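Giding protein-mglB (Thermus thermophilus, PDB 1J3W) is a Roadblock/LC7-domain protein that probably serves as a molecular adaptor and guanine-nucleotide exchange factor for a small GTPase in gliding motility. Local coordinates at residues E84-Y95 / V108-K119. Residues are numbered along the deposited sequence; the frame is centred on the assembly and turned at random.
Sequences EEVHQGERMGLY and VFDETAPLGKVK
An aromatic ring laid across a strand glycine marks this corner of the Roadblock/LC7 fold, where the hairpin of strands 93-98 and 103-109 meets the start of helix 115-135. Gly93 and Phe109 form an antiparallel hydrogen-bonded pair, Gly93 N to Phe109 O at 2.8 Å and Phe109 N to Gly93 O at 3.0 Å. With its CG wedged between backbone N and carbonyl carbon (chi1 60°), Phe109 folds its ring back over its partner, and Gly93 CA sits 3.8 Å from the ring centroid in a CH-pi contact. Val118 CG2 lies over the opposite face, toward the rim, while Gln88 OE1 meets the ring edge 3.8 Å from CE1. Cutting Phe109 back to an alanine is likely to open a gap between Gly93 and Val118 and strip the glycine of its CH-pi contact. Further along, Val118 CG1 packs on Tyr95 CB at 3.8 Å. Tyr95 OH donates to the anti lone pair of Glu84 OE2 at 2.6 Å, and OE1 reaches Lys119 NZ through a bridging water, the direct salt bridge being long. Glu84, on strand 84-88, thus links Tyr95 to Lys119 of the helix. Strand and helix meet through the Phe109 ring, and the hydrated charge pair probably adds a weaker tie.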
loop_
_atom_site.group_PDB
_atom_site.type_symbol
_atom_site.label_atom_id
_atom_site.label_comp_id
_atom_site.label_asym_id
_atom_site.label_seq_id
_atom_site.Cartn_x
_atom_site.Cartn_y
_atom_site.Cartn_z
ATOM N N GLU B 84 8.230 -4.856 -13.430
ATOM C CA GLU B 84 9.593 -4.607 -12.980
ATOM C C GLU B 84 9.658 -3.315 -12.178
ATOM O O GLU B 84 9.056 -2.312 -12.558
ATOM C CB GLU B 84 10.509 -4.509 -14.203
ATOM C CG GLU B 84 11.993 -4.449 -13.921
ATOM C CD GLU B 84 12.805 -4.377 -15.200
ATOM O OE1 GLU B 84 12.558 -3.458 -16.009
ATOM O OE2 GLU B 84 13.688 -5.235 -15.406
ATOM N N GLU B 85 10.390 -3.338 -11.068
ATOM C CA GLU B 85 10.533 -2.162 -10.224
ATOM C C GLU B 85 11.952 -2.035 -9.698
ATOM O O GLU B 85 12.569 -3.029 -9.312
ATOM C CB GLU B 85 9.579 -2.232 -9.024
ATOM C CG GLU B 85 8.089 -2.149 -9.366
ATOM C CD GLU B 85 7.204 -2.079 -8.126
ATOM O OE1 GLU B 85 7.712 -1.711 -7.041
ATOM O OE2 GLU B 85 5.994 -2.372 -8.234
ATOM N N VAL B 86 12.467 -0.810 -9.682
ATOM C CA VAL B 86 13.801 -0.547 -9.155
ATOM C C VAL B 86 13.694 0.588 -8.141
ATOM O O VAL B 86 13.098 1.623 -8.429
ATOM C CB VAL B 86 14.789 -0.130 -10.265
ATOM C CG1 VAL B 86 16.130 0.241 -9.651
ATOM C CG2 VAL B 86 14.963 -1.265 -11.256
ATOM N N HIS B 87 14.241 0.373 -6.947
ATOM C CA HIS B 87 14.237 1.383 -5.885
ATOM C C HIS B 87 15.693 1.632 -5.545
ATOM O O HIS B 87 16.424 0.703 -5.183
ATOM C CB HIS B 87 13.501 0.877 -4.640
ATOM C CG HIS B 87 12.031 0.680 -4.843
ATOM N ND1 HIS B 87 11.508 -0.390 -5.536
ATOM C CD2 HIS B 87 10.974 1.432 -4.456
ATOM C CE1 HIS B 87 10.191 -0.289 -5.567
ATOM N NE2 HIS B 87 9.841 0.808 -4.919
ATOM N N GLN B 88 16.114 2.885 -5.657
ATOM C CA GLN B 88 17.503 3.239 -5.420
ATOM C C GLN B 88 17.713 4.233 -4.293
ATOM O O GLN B 88 17.111 5.307 -4.283
ATOM C CB GLN B 88 18.093 3.817 -6.704
ATOM C CG GLN B 88 19.568 4.166 -6.623
ATOM C CD GLN B 88 20.453 2.943 -6.699
ATOM O OE1 GLN B 88 20.492 2.257 -7.721
ATOM N NE2 GLN B 88 21.169 2.661 -5.617
ATOM N N GLY B 89 18.573 3.862 -3.351
ATOM C CA GLY B 89 18.911 4.748 -2.253
ATOM C C GLY B 89 20.273 5.347 -2.567
ATOM O O GLY B 89 20.709 5.327 -3.719
ATOM N N GLU B 90 20.953 5.876 -1.555
ATOM C CA GLU B 90 22.268 6.470 -1.763
ATOM C C GLU B 90 23.302 5.393 -2.055
ATOM O O GLU B 90 24.180 5.576 -2.898
ATOM C CB GLU B 90 22.691 7.258 -0.521
ATOM C CG GLU B 90 21.931 8.560 -0.310
ATOM C CD GLU B 90 22.428 9.681 -1.206
ATOM O OE1 GLU B 90 22.369 9.534 -2.446
ATOM O OE2 GLU B 90 22.883 10.714 -0.668
ATOM N N ARG B 91 23.186 4.269 -1.358
ATOM C CA ARG B 91 24.123 3.168 -1.527
ATOM C C ARG B 91 23.427 1.869 -1.920
ATOM O O ARG B 91 23.876 1.161 -2.824
ATOM C CB ARG B 91 24.895 2.951 -0.224
ATOM C CG ARG B 91 25.656 4.177 0.260
ATOM C CD ARG B 91 26.222 3.967 1.657
ATOM N NE ARG B 91 25.173 3.851 2.670
ATOM C CZ ARG B 91 24.343 4.834 3.007
ATOM N NH1 ARG B 91 24.435 6.017 2.414
ATOM N NH2 ARG B 91 23.420 4.636 3.939
ATOM N N MET B 92 22.326 1.569 -1.239
ATOM C CA MET B 92 21.576 0.341 -1.477
ATOM C C MET B 92 20.461 0.475 -2.504
ATOM O O MET B 92 19.802 1.510 -2.590
ATOM C CB MET B 92 20.958 -0.160 -0.171
ATOM C CG MET B 92 21.946 -0.427 0.951
ATOM S SD MET B 92 23.238 -1.580 0.483
ATOM C CE MET B 92 22.313 -3.041 0.200
ATOM N N GLY B 93 20.252 -0.601 -3.259
ATOM C CA GLY B 93 19.213 -0.646 -4.269
ATOM C C GLY B 93 18.439 -1.951 -4.201
ATOM O O GLY B 93 18.905 -2.952 -3.639
ATOM N N LEU B 94 17.248 -1.935 -4.786
ATOM C CA LEU B 94 16.369 -3.093 -4.807
ATOM C C LEU B 94 15.784 -3.265 -6.201
ATOM O O LEU B 94 15.264 -2.316 -6.785
ATOM C CB LEU B 94 15.236 -2.886 -3.792
ATOM C CG LEU B 94 14.166 -3.963 -3.626
ATOM C CD1 LEU B 94 14.777 -5.193 -2.986
ATOM C CD2 LEU B 94 13.039 -3.420 -2.753
ATOM N N TYR B 95 15.893 -4.475 -6.736
ATOM C CA TYR B 95 15.352 -4.809 -8.048
ATOM C C TYR B 95 14.338 -5.920 -7.837
ATOM O O TYR B 95 14.646 -6.937 -7.214
ATOM C CB TYR B 95 16.457 -5.318 -8.976
ATOM C CG TYR B 95 15.964 -5.834 -10.309
ATOM C CD1 TYR B 95 15.734 -4.966 -11.371
ATOM C CD2 TYR B 95 15.719 -7.195 -10.505
ATOM C CE1 TYR B 95 15.275 -5.431 -12.598
ATOM C CE2 TYR B 95 15.255 -7.673 -11.733
ATOM C CZ TYR B 95 15.037 -6.784 -12.772
ATOM O OH TYR B 95 14.562 -7.239 -13.985
ATOM N N VAL B 108 18.968 -7.574 -4.016
ATOM C CA VAL B 108 19.386 -6.462 -3.166
ATOM C C VAL B 108 20.834 -6.216 -3.558
ATOM O O VAL B 108 21.645 -7.148 -3.576
ATOM C CB VAL B 108 19.315 -6.825 -1.674
ATOM C CG1 VAL B 108 19.919 -5.698 -0.836
ATOM C CG2 VAL B 108 17.868 -7.076 -1.274
ATOM N N PHE B 109 21.164 -4.968 -3.870
ATOM C CA PHE B 109 22.517 -4.668 -4.310
ATOM C C PHE B 109 23.040 -3.356 -3.762
ATOM O O PHE B 109 22.277 -2.540 -3.245
ATOM C CB PHE B 109 22.555 -4.656 -5.849
ATOM C CG PHE B 109 21.640 -3.631 -6.486
ATOM C CD1 PHE B 109 22.108 -2.356 -6.800
ATOM C CD2 PHE B 109 20.309 -3.942 -6.775
ATOM C CE1 PHE B 109 21.265 -1.406 -7.393
ATOM C CE2 PHE B 109 19.461 -3.002 -7.366
ATOM C CZ PHE B 109 19.936 -1.734 -7.675
ATOM N N ASP B 110 24.353 -3.180 -3.844
ATOM C CA ASP B 110 24.984 -1.947 -3.395
ATOM C C ASP B 110 25.736 -1.340 -4.577
ATOM O O ASP B 110 25.509 -1.732 -5.728
ATOM C CB ASP B 110 25.893 -2.197 -2.172
ATOM C CG ASP B 110 27.040 -3.151 -2.451
ATOM O OD1 ASP B 110 27.522 -3.791 -1.491
ATOM O OD2 ASP B 110 27.476 -3.252 -3.606
ATOM N N GLU B 111 26.611 -0.376 -4.312
ATOM C CA GLU B 111 27.340 0.284 -5.390
ATOM C C GLU B 111 28.254 -0.618 -6.208
ATOM O O GLU B 111 28.657 -0.251 -7.311
ATOM C CB GLU B 111 28.159 1.460 -4.843
ATOM C CG GLU B 111 29.070 1.091 -3.690
ATOM C CD GLU B 111 28.473 1.456 -2.351
ATOM O OE1 GLU B 111 28.534 2.652 -1.987
ATOM O OE2 GLU B 111 27.933 0.557 -1.670
ATOM N N THR B 112 28.580 -1.796 -5.688
ATOM C CA THR B 112 29.464 -2.689 -6.429
ATOM C C THR B 112 28.751 -3.531 -7.481
ATOM O O THR B 112 29.384 -4.318 -8.183
ATOM C CB THR B 112 30.288 -3.605 -5.488
ATOM O OG1 THR B 112 29.430 -4.494 -4.760
ATOM C CG2 THR B 112 31.089 -2.756 -4.514
ATOM N N ALA B 113 27.441 -3.353 -7.599
ATOM C CA ALA B 113 26.659 -4.074 -8.602
ATOM C C ALA B 113 26.241 -3.073 -9.675
ATOM O O ALA B 113 25.389 -2.212 -9.434
ATOM C CB ALA B 113 25.428 -4.698 -7.966
ATOM N N PRO B 114 26.845 -3.154 -10.870
ATOM C CA PRO B 114 26.479 -2.216 -11.939
ATOM C C PRO B 114 24.992 -2.377 -12.240
ATOM O O PRO B 114 24.527 -3.489 -12.476
ATOM C CB PRO B 114 27.356 -2.663 -13.109
ATOM C CG PRO B 114 28.536 -3.313 -12.436
ATOM C CD PRO B 114 27.885 -4.092 -11.320
ATOM N N LEU B 115 24.248 -1.276 -12.235
ATOM C CA LEU B 115 22.812 -1.345 -12.479
ATOM C C LEU B 115 22.461 -2.021 -13.799
ATOM O O LEU B 115 21.493 -2.773 -13.872
ATOM C CB LEU B 115 22.192 0.054 -12.437
ATOM C CG LEU B 115 20.668 0.090 -12.568
ATOM C CD1 LEU B 115 20.023 -0.716 -11.449
ATOM C CD2 LEU B 115 20.199 1.537 -12.517
ATOM N N GLY B 116 23.251 -1.759 -14.835
ATOM C CA GLY B 116 22.983 -2.365 -16.126
ATOM C C GLY B 116 23.067 -3.878 -16.052
ATOM O O GLY B 116 22.303 -4.587 -16.710
ATOM N N LYS B 117 23.999 -4.377 -15.247
ATOM C CA LYS B 117 24.174 -5.818 -15.091
ATOM C C LYS B 117 23.007 -6.378 -14.280
ATOM O O LYS B 117 22.478 -7.451 -14.577
ATOM C CB LYS B 117 25.488 -6.119 -14.366
ATOM C CG LYS B 117 26.752 -5.723 -15.118
ATOM C CD LYS B 117 27.089 -6.708 -16.220
ATOM C CE LYS B 117 28.478 -6.432 -16.783
ATOM N NZ LYS B 117 28.927 -7.521 -17.690
ATOM N N VAL B 118 22.605 -5.644 -13.248
ATOM C CA VAL B 118 21.494 -6.070 -12.411
ATOM C C VAL B 118 20.229 -6.272 -13.242
ATOM O O VAL B 118 19.554 -7.294 -13.126
ATOM C CB VAL B 118 21.214 -5.028 -11.295
ATOM C CG1 VAL B 118 19.913 -5.361 -10.578
ATOM C CG2 VAL B 118 22.368 -5.013 -10.299
ATOM N N LYS B 119 19.920 -5.303 -14.093
ATOM C CA LYS B 119 18.717 -5.390 -14.911
ATOM C C LYS B 119 18.808 -6.429 -16.018
ATOM O O LYS B 119 17.833 -7.135 -16.298
ATOM C CB LYS B 119 18.390 -4.018 -15.492
ATOM C CG LYS B 119 18.209 -2.964 -14.405
ATOM C CD LYS B 119 17.555 -1.705 -14.930
ATOM C CE LYS B 119 16.093 -1.946 -15.262
ATOM N NZ LYS B 119 15.451 -0.708 -15.771
HETATM O O HOH W 1 12.552 -0.787 -15.893
#